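Local coordinates for glycosyl hydrolase family 62 protein (Coprinopsis cinerea, PDB 5B6T), which probably hydrolyses alpha-L-arabinofuranosyl side groups from arabinoxylan, as an alpha-L-arabinofuranosidase of glycoside hydrolase family 62, at residues A[144-156]-A[166-178]. Residues are numbered along the deposited sequence; the frame is centred on the assembly and turned at random.
Sequences MWVICDSSLCHLF and RSQTSLSNFPNGF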
ATOM      1  N   MET A 144      -1.475  -5.182   5.241  1.00  6.41           N
ATOM      2  CA  MET A 144      -0.913  -6.494   4.950  1.00  6.73           C
ATOM      3  C   MET A 144      -0.236  -6.458   3.593  1.00  6.54           C
ATOM      4  O   MET A 144      -0.851  -6.025   2.608  1.00  7.21           O
ATOM      5  CB  MET A 144      -2.049  -7.527   4.932  1.00  7.07           C
ATOM      6  CG  MET A 144      -2.994  -7.439   6.112  1.00  7.59           C
ATOM      7  SD  MET A 144      -2.169  -7.737   7.678  1.00  8.28           S
ATOM      8  CE  MET A 144      -3.483  -7.285   8.824  1.00  8.08           C
ATOM      9  N   TRP A 145       1.007  -6.941   3.538  1.00  6.31           N
ATOM     10  CA  TRP A 145       1.802  -6.872   2.313  1.00  6.17           C
ATOM     11  C   TRP A 145       2.594  -8.144   2.073  1.00  6.31           C
ATOM     12  O   TRP A 145       3.404  -8.550   2.937  1.00  6.72           O
ATOM     13  CB  TRP A 145       2.746  -5.666   2.412  1.00  6.17           C
ATOM     14  CG  TRP A 145       3.603  -5.484   1.195  1.00  6.08           C
ATOM     15  CD1 TRP A 145       4.796  -6.110   0.911  1.00  6.05           C
ATOM     16  CD2 TRP A 145       3.355  -4.606   0.106  1.00  5.90           C
ATOM     17  NE1 TRP A 145       5.256  -5.701  -0.296  1.00  6.30           N
ATOM     18  CE2 TRP A 145       4.409  -4.759  -0.812  1.00  5.96           C
ATOM     19  CE3 TRP A 145       2.343  -3.699  -0.183  1.00  5.87           C
ATOM     20  CZ2 TRP A 145       4.459  -4.047  -2.023  1.00  6.09           C
ATOM     21  CZ3 TRP A 145       2.388  -3.020  -1.373  1.00  5.92           C
ATOM     22  CH2 TRP A 145       3.450  -3.172  -2.267  1.00  6.06           C
ATOM     23  N   VAL A 146       2.410  -8.747   0.902  1.00  6.23           N
ATOM     24  CA  VAL A 146       3.147  -9.935   0.471  1.00  6.36           C
ATOM     25  C   VAL A 146       4.240  -9.566  -0.520  1.00  6.31           C
ATOM     26  O   VAL A 146       4.029  -8.783  -1.439  1.00  6.35           O
ATOM     27  CB  VAL A 146       2.186 -10.979  -0.161  1.00  6.61           C
ATOM     28  CG1 VAL A 146       2.968 -12.101  -0.851  1.00  6.71           C
ATOM     29  CG2 VAL A 146       1.204 -11.526   0.857  1.00  6.71           C
ATOM     30  N   ILE A 147       5.407 -10.179  -0.337  1.00  6.26           N
ATOM     31  CA  ILE A 147       6.468 -10.204  -1.352  1.00  6.40           C
ATOM     32  C   ILE A 147       7.151 -11.564  -1.277  1.00  6.69           C
ATOM     33  O   ILE A 147       7.446 -12.068  -0.187  1.00  6.95           O
ATOM     34  CB  ILE A 147       7.458  -9.021  -1.220  1.00  6.11           C
ATOM     35  CG1 ILE A 147       8.589  -9.136  -2.245  1.00  6.08           C
ATOM     36  CG2 ILE A 147       8.022  -8.866   0.196  1.00  6.04           C
ATOM     37  CD1 ILE A 147       9.445  -7.910  -2.361  1.00  6.35           C
ATOM     38  N   CYS A 148       7.422 -12.143  -2.452  1.00  6.94           N
ATOM     39  CA  CYS A 148       8.081 -13.439  -2.562  1.00  7.85           C
ATOM     40  C   CYS A 148       9.400 -13.304  -3.309  1.00  8.69           C
ATOM     41  O   CYS A 148       9.546 -12.453  -4.179  1.00  8.13           O
ATOM     42  CB  CYS A 148       7.193 -14.423  -3.321  1.00  8.03           C
ATOM     43  SG  CYS A 148       5.500 -14.492  -2.685  1.00  8.82           S
ATOM     44  N   ASP A 149      10.330 -14.214  -3.031  1.00  9.81           N
ATOM     45  CA  ASP A 149      11.506 -14.347  -3.884  1.00 11.41           C
ATOM     46  C   ASP A 149      11.424 -15.738  -4.535  1.00 12.13           C
ATOM     47  O   ASP A 149      10.343 -16.309  -4.582  1.00 11.51           O
ATOM     48  CB  ASP A 149      12.788 -14.070  -3.088  1.00 12.46           C
ATOM     49  CG  ASP A 149      13.143 -15.163  -2.090  1.00 12.84           C
ATOM     50  OD1 ASP A 149      12.435 -16.167  -1.930  1.00 13.14           O
ATOM     51  OD2 ASP A 149      14.194 -14.997  -1.437  1.00 14.72           O
ATOM     52  N   SER A 150      12.521 -16.314  -5.022  1.00 14.13           N
ATOM     53  CA  SER A 150      12.427 -17.622  -5.692  1.00 16.43           C
ATOM     54  C   SER A 150      12.092 -18.810  -4.781  1.00 16.20           C
ATOM     55  O   SER A 150      11.758 -19.903  -5.260  1.00 17.90           O
ATOM     56  CB  SER A 150      13.744 -17.917  -6.436  1.00 17.74           C
ATOM     57  OG  SER A 150      14.815 -18.070  -5.517  1.00 21.17           O
ATOM     58  N   SER A 151      12.193 -18.635  -3.475  1.00 14.76           N
ATOM     59  CA  SER A 151      11.891 -19.775  -2.586  1.00 15.15           C
ATOM     60  C   SER A 151      10.909 -19.520  -1.463  1.00 13.71           C
ATOM     61  O   SER A 151      10.242 -20.470  -1.028  1.00 13.98           O
ATOM     62  CB  SER A 151      13.169 -20.379  -2.031  1.00 17.33           C
ATOM     63  OG  SER A 151      13.697 -19.542  -1.056  1.00 20.79           O
ATOM     64  N   LEU A 152      10.807 -18.274  -0.999  1.00 12.12           N
ATOM     65  CA  LEU A 152       9.921 -17.932   0.117  1.00 11.37           C
ATOM     66  C   LEU A 152       8.938 -16.843  -0.229  1.00 10.38           C
ATOM     67  O   LEU A 152       9.205 -16.018  -1.090  1.00 10.76           O
ATOM     68  CB  LEU A 152      10.743 -17.382   1.285  1.00 11.91           C
ATOM     69  CG  LEU A 152      11.759 -18.324   1.921  1.00 12.83           C
ATOM     70  CD1 LEU A 152      12.620 -17.570   2.939  1.00 13.58           C
ATOM     71  CD2 LEU A 152      11.054 -19.516   2.546  1.00 13.00           C
ATOM     72  N   CYS A 153       7.806 -16.846   0.485  1.00  9.88           N
ATOM     73  CA  CYS A 153       6.865 -15.748   0.517  1.00  9.51           C
ATOM     74  C   CYS A 153       6.875 -15.129   1.891  1.00  8.57           C
ATOM     75  O   CYS A 153       6.994 -15.847   2.894  1.00  8.19           O
ATOM     76  CB  CYS A 153       5.456 -16.243   0.200  1.00 10.40           C
ATOM     77  SG  CYS A 153       5.356 -16.963  -1.451  1.00 15.95           S
ATOM     78  N   HIS A 154       6.808 -13.801   1.921  1.00  7.74           N
ATOM     79  CA  HIS A 154       6.826 -13.034   3.159  1.00  7.70           C
ATOM     80  C   HIS A 154       5.540 -12.240   3.290  1.00  7.52           C
ATOM     81  O   HIS A 154       5.051 -11.688   2.301  1.00  7.49           O
ATOM     82  CB  HIS A 154       8.040 -12.071   3.198  1.00  7.98           C
ATOM     83  CG  HIS A 154       9.358 -12.778   3.043  1.00  8.01           C
ATOM     84  ND1 HIS A 154      10.135 -13.132   4.122  1.00  8.23           N
ATOM     85  CD2 HIS A 154      10.021 -13.202   1.947  1.00  8.61           C
ATOM     86  CE1 HIS A 154      11.216 -13.765   3.689  1.00  8.51           C
ATOM     87  NE2 HIS A 154      11.181 -13.791   2.371  1.00  8.80           N
ATOM     88  N   LEU A 155       5.040 -12.157   4.506  1.00  7.19           N
ATOM     89  CA  LEU A 155       3.833 -11.406   4.789  1.00  7.35           C
ATOM     90  C   LEU A 155       4.141 -10.387   5.882  1.00  7.33           C
ATOM     91  O   LEU A 155       4.439 -10.742   7.041  1.00  7.48           O
ATOM     92  CB  LEU A 155       2.711 -12.366   5.213  1.00  7.75           C
ATOM     93  CG  LEU A 155       1.397 -11.713   5.681  1.00  8.02           C
ATOM     94  CD1 LEU A 155       0.767 -10.855   4.590  1.00  8.63           C
ATOM     95  CD2 LEU A 155       0.403 -12.754   6.158  1.00  8.40           C
ATOM     96  N   PHE A 156       4.125  -9.125   5.488  1.00  6.77           N
ATOM     97  CA  PHE A 156       4.366  -8.023   6.395  1.00  6.80           C
ATOM     98  C   PHE A 156       3.055  -7.425   6.880  1.00  6.89           C
ATOM     99  O   PHE A 156       2.055  -7.404   6.172  1.00  6.94           O
ATOM    100  CB  PHE A 156       5.166  -6.908   5.702  1.00  6.74           C
ATOM    101  CG  PHE A 156       6.592  -7.275   5.381  1.00  6.67           C
ATOM    102  CD1 PHE A 156       6.937  -7.991   4.213  1.00  6.69           C
ATOM    103  CD2 PHE A 156       7.594  -6.897   6.239  1.00  6.91           C
ATOM    104  CE1 PHE A 156       8.263  -8.295   3.946  1.00  6.92           C
ATOM    105  CE2 PHE A 156       8.907  -7.194   5.961  1.00  6.96           C
ATOM    106  CZ  PHE A 156       9.240  -7.888   4.819  1.00  6.99           C
ATOM    107  N   ARG A 166       6.850  -9.620  10.257  1.00  7.25           N
ATOM    108  CA  ARG A 166       7.094 -10.410   9.052  1.00  7.61           C
ATOM    109  C   ARG A 166       6.995 -11.922   9.336  1.00  7.69           C
ATOM    110  O   ARG A 166       7.705 -12.422  10.219  1.00  7.88           O
ATOM    111  CB  ARG A 166       8.468 -10.090   8.495  1.00  7.84           C
ATOM    112  CG  ARG A 166       8.782 -10.740   7.152  1.00  7.92           C
ATOM    113  CD  ARG A 166      10.231 -10.649   6.714  1.00  8.03           C
ATOM    114  NE  ARG A 166      11.139 -11.281   7.680  1.00  8.11           N
ATOM    115  CZ  ARG A 166      11.357 -12.587   7.767  1.00  8.75           C
ATOM    116  NH1 ARG A 166      10.765 -13.428   6.949  1.00  9.21           N
ATOM    117  NH2 ARG A 166      12.178 -13.049   8.691  1.00  9.62           N
ATOM    118  N   SER A 167       6.097 -12.606   8.616  1.00  7.43           N
ATOM    119  CA  SER A 167       6.021 -14.077   8.593  1.00  8.21           C
ATOM    120  C   SER A 167       6.518 -14.555   7.260  1.00  8.35           C
ATOM    121  O   SER A 167       6.576 -13.800   6.269  1.00  8.31           O
ATOM    122  CB  SER A 167       4.587 -14.579   8.781  1.00  8.09           C
ATOM    123  OG  SER A 167       4.112 -14.320  10.094  1.00  8.28           O
ATOM    124  N   GLN A 168       6.869 -15.836   7.206  1.00  8.39           N
ATOM    125  CA  GLN A 168       7.216 -16.429   5.925  1.00  8.91           C
ATOM    126  C   GLN A 168       6.652 -17.815   5.755  1.00  9.22           C
ATOM    127  O   GLN A 168       6.306 -18.477   6.739  1.00  9.19           O
ATOM    128  CB  GLN A 168       8.735 -16.426   5.748  1.00  9.64           C
ATOM    129  CG  GLN A 168       9.475 -17.128   6.884  1.00 10.34           C
ATOM    130  CD  GLN A 168      10.959 -17.142   6.635  1.00 11.23           C
ATOM    131  OE1 GLN A 168      11.603 -16.079   6.506  1.00 11.49           O
ATOM    132  NE2 GLN A 168      11.529 -18.350   6.550  1.00 13.00           N
ATOM    133  N   THR A 169       6.515 -18.213   4.486  1.00  8.99           N
ATOM    134  CA  THR A 169       6.137 -19.557   4.105  1.00  9.03           C
ATOM    135  C   THR A 169       6.850 -19.911   2.801  1.00  9.87           C
ATOM    136  O   THR A 169       7.457 -19.050   2.198  1.00  9.44           O
ATOM    137  CB  THR A 169       4.596 -19.713   3.955  1.00  9.21           C
ATOM    138  OG1 THR A 169       4.238 -21.097   3.891  1.00  9.94           O
ATOM    139  CG2 THR A 169       4.066 -19.030   2.726  1.00  9.39           C
ATOM    140  N   SER A 170       6.834 -21.176   2.387  1.00 10.18           N
ATOM    141  CA  SER A 170       7.430 -21.516   1.100  1.00 10.81           C
ATOM    142  C   SER A 170       6.595 -21.024  -0.071  1.00 11.32           C
ATOM    143  O   SER A 170       5.364 -20.920   0.006  1.00 11.03           O
ATOM    144  CB  SER A 170       7.661 -23.022   0.952  1.00 11.42           C
ATOM    145  OG  SER A 170       6.413 -23.661   0.937  1.00 12.68           O
ATOM    146  N   LEU A 171       7.265 -20.770  -1.191  1.00 12.44           N
ATOM    147  CA  LEU A 171       6.564 -20.459  -2.427  1.00 13.23           C
ATOM    148  C   LEU A 171       5.530 -21.532  -2.806  1.00 14.59           C
ATOM    149  O   LEU A 171       4.447 -21.198  -3.272  1.00 15.05           O
ATOM    150  CB  LEU A 171       7.582 -20.217  -3.559  1.00 13.79           C
ATOM    151  CG  LEU A 171       7.117 -19.636  -4.888  1.00 14.33           C
ATOM    152  CD1 LEU A 171       6.701 -18.198  -4.728  1.00 13.60           C
ATOM    153  CD2 LEU A 171       8.263 -19.723  -5.878  1.00 14.72           C
ATOM    154  N   SER A 172       5.849 -22.823  -2.627  1.00 15.58           N
ATOM    155  CA  SER A 172       4.913 -23.893  -3.003  1.00 17.23           C
ATOM    156  C   SER A 172       3.713 -23.962  -2.072  1.00 16.08           C
ATOM    157  O   SER A 172       2.629 -24.311  -2.516  1.00 18.36           O
ATOM    158  CB  SER A 172       5.601 -25.280  -3.065  1.00 19.38           C
ATOM    159  OG  SER A 172       6.276 -25.555  -1.857  1.00 23.77           O
ATOM    160  N   ASN A 173       3.866 -23.606  -0.796  1.00 14.97           N
ATOM    161  CA  ASN A 173       2.740 -23.715   0.145  1.00 13.88           C
ATOM    162  C   ASN A 173       1.807 -22.492   0.200  1.00 11.63           C
ATOM    163  O   ASN A 173       0.670 -22.619   0.649  1.00 11.15           O
ATOM    164  CB  ASN A 173       3.222 -23.978   1.564  1.00 16.26           C
ATOM    165  CG  ASN A 173       3.685 -25.409   1.769  1.00 20.47           C
ATOM    166  OD1 ASN A 173       3.274 -26.323   1.051  1.00 24.69           O
ATOM    167  ND2 ASN A 173       4.540 -25.609   2.751  1.00 23.18           N
ATOM    168  N   PHE A 174       2.326 -21.339  -0.249  1.00 10.59           N
ATOM    169  CA  PHE A 174       1.550 -20.092  -0.295  1.00  9.55           C
ATOM    170  C   PHE A 174       0.161 -20.402  -0.877  1.00  9.80           C
ATOM    171  O   PHE A 174       0.058 -21.080  -1.899  1.00 10.36           O
ATOM    172  CB  PHE A 174       2.270 -19.017  -1.101  1.00  9.50           C
ATOM    173  CG  PHE A 174       1.527 -17.707  -1.152  1.00  8.58           C
ATOM    174  CD1 PHE A 174       1.703 -16.764  -0.156  1.00  8.05           C
ATOM    175  CD2 PHE A 174       0.638 -17.437  -2.181  1.00  8.36           C
ATOM    176  CE1 PHE A 174       0.984 -15.557  -0.194  1.00  8.03           C
ATOM    177  CE2 PHE A 174      -0.085 -16.240  -2.211  1.00  8.38           C
ATOM    178  CZ  PHE A 174       0.090 -15.308  -1.210  1.00  8.14           C
ATOM    179  N   PRO A 175      -0.919 -19.895  -0.265  1.00  9.17           N
ATOM    180  CA  PRO A 175      -1.020 -18.937   0.831  1.00  9.24           C
ATOM    181  C   PRO A 175      -1.014 -19.575   2.225  1.00  9.26           C
ATOM    182  O   PRO A 175      -1.178 -18.849   3.212  1.00  9.54           O
ATOM    183  CB  PRO A 175      -2.389 -18.306   0.590  1.00  9.31           C
ATOM    184  CG  PRO A 175      -3.199 -19.451   0.064  1.00  9.23           C
ATOM    185  CD  PRO A 175      -2.258 -20.237  -0.802  1.00  9.30           C
ATOM    186  N   ASN A 176      -0.817 -20.889   2.317  1.00  9.48           N
ATOM    187  CA  ASN A 176      -0.818 -21.579   3.605  1.00 10.41           C
ATOM    188  C   ASN A 176       0.571 -21.615   4.220  1.00  9.65           C
ATOM    189  O   ASN A 176       1.573 -21.402   3.533  1.00  9.10           O
ATOM    190  CB  ASN A 176      -1.342 -23.003   3.398  1.00 12.17           C
ATOM    191  CG  ASN A 176      -2.746 -23.006   2.815  1.00 13.78           C
ATOM    192  OD1 ASN A 176      -3.643 -22.409   3.378  1.00 17.62           O
ATOM    193  ND2 ASN A 176      -2.903 -23.599   1.659  1.00 15.71           N
ATOM    194  N   GLY A 177       0.616 -21.862   5.511  1.00  9.26           N
ATOM    195  CA  GLY A 177       1.854 -22.130   6.218  1.00  9.11           C
ATOM    196  C   GLY A 177       2.635 -20.952   6.756  1.00  9.28           C
ATOM    197  O   GLY A 177       3.740 -21.139   7.237  1.00  9.56           O
ATOM    198  N   PHE A 178       2.074 -19.745   6.711  1.00  8.89           N
ATOM    199  CA  PHE A 178       2.776 -18.608   7.280  1.00  9.26           C
ATOM    200  C   PHE A 178       3.072 -18.838   8.742  1.00  9.56           C
ATOM    201  O   PHE A 178       2.190 -19.188   9.520  1.00  9.52           O
ATOM    202  CB  PHE A 178       2.023 -17.285   7.068  1.00  9.21           C
ATOM    203  CG  PHE A 178       2.288 -16.668   5.739  1.00  9.24           C
ATOM    204  CD1 PHE A 178       3.550 -16.172   5.427  1.00  8.95           C
ATOM    205  CD2 PHE A 178       1.296 -16.602   4.785  1.00  9.21           C
ATOM    206  CE1 PHE A 178       3.784 -15.595   4.203  1.00  9.00           C
ATOM    207  CE2 PHE A 178       1.535 -16.024   3.540  1.00  9.42           C
ATOM    208  CZ  PHE A 178       2.776 -15.522   3.246  1.00  9.36           C
TER
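Arg-166 lies alongside Phe-156 and His-154, its neighbours on the adjacent strand. Its CB meets the Phe-156 rim, 3.9 Å from CE2. CG then sits over one face of that ring, 3.9 Å from the centroid, in a CH-pi contact. CD has passed beyond the rim, 3.5 Å from Phe-156 CZ. The chain bends there (chi3 59°), which turns the guanidinium off the phenyl ring towards His-154 and Gln-168. NH1 gives two hydrogen bonds. One runs 2.9 Å from NH1 to His-154 ND1; NH1 lies in the imidazole plane, but the bond is bent. The other runs from Arg-166 NH1 to Gln-168 OE1, 2.8 Å, on a lone pair in the carbonyl plane. His-154 ND1 accepts here, so its proton is probably on NE2 if the ring is neutral. An alanine at Arg-166 is likely to bare the Phe-156 face and leave His-154 ND1 and Gln-168 OE1 without their shared donor.

Strands 152-156 and 166-170 pair antiparallel. Cys-153 with Thr-169 and Leu-155 with Ser-167 are the hydrogen-bonded pairs. Leu-171 N extends the ladder to Ser-151 O.

The face bearing Cys-153, Leu-155, Ser-167 and Thr-169 is mostly apolar. Phe-178 lies between Leu-155 CB on one ring face and Thr-169 CG2 on the opposite one. Cys-153, disulfide-bonded to Cys-148, places SG 3.7 Å from Phe-174 CB and 3.8 Å from Leu-171 CD1.

These strands are the middle two of a four-stranded antiparallel sheet, one blade of the five-bladed beta-propeller of this family. Strand 142-148 flanks them on one side and strand 182-186 on the other. Phe-89 of strand 82-89 and Tyr-96 of strand 94-100, in the preceding blade, pack on Phe-174. On the Phe-156 side, Val-199 of strand 195-202 belongs to the next blade.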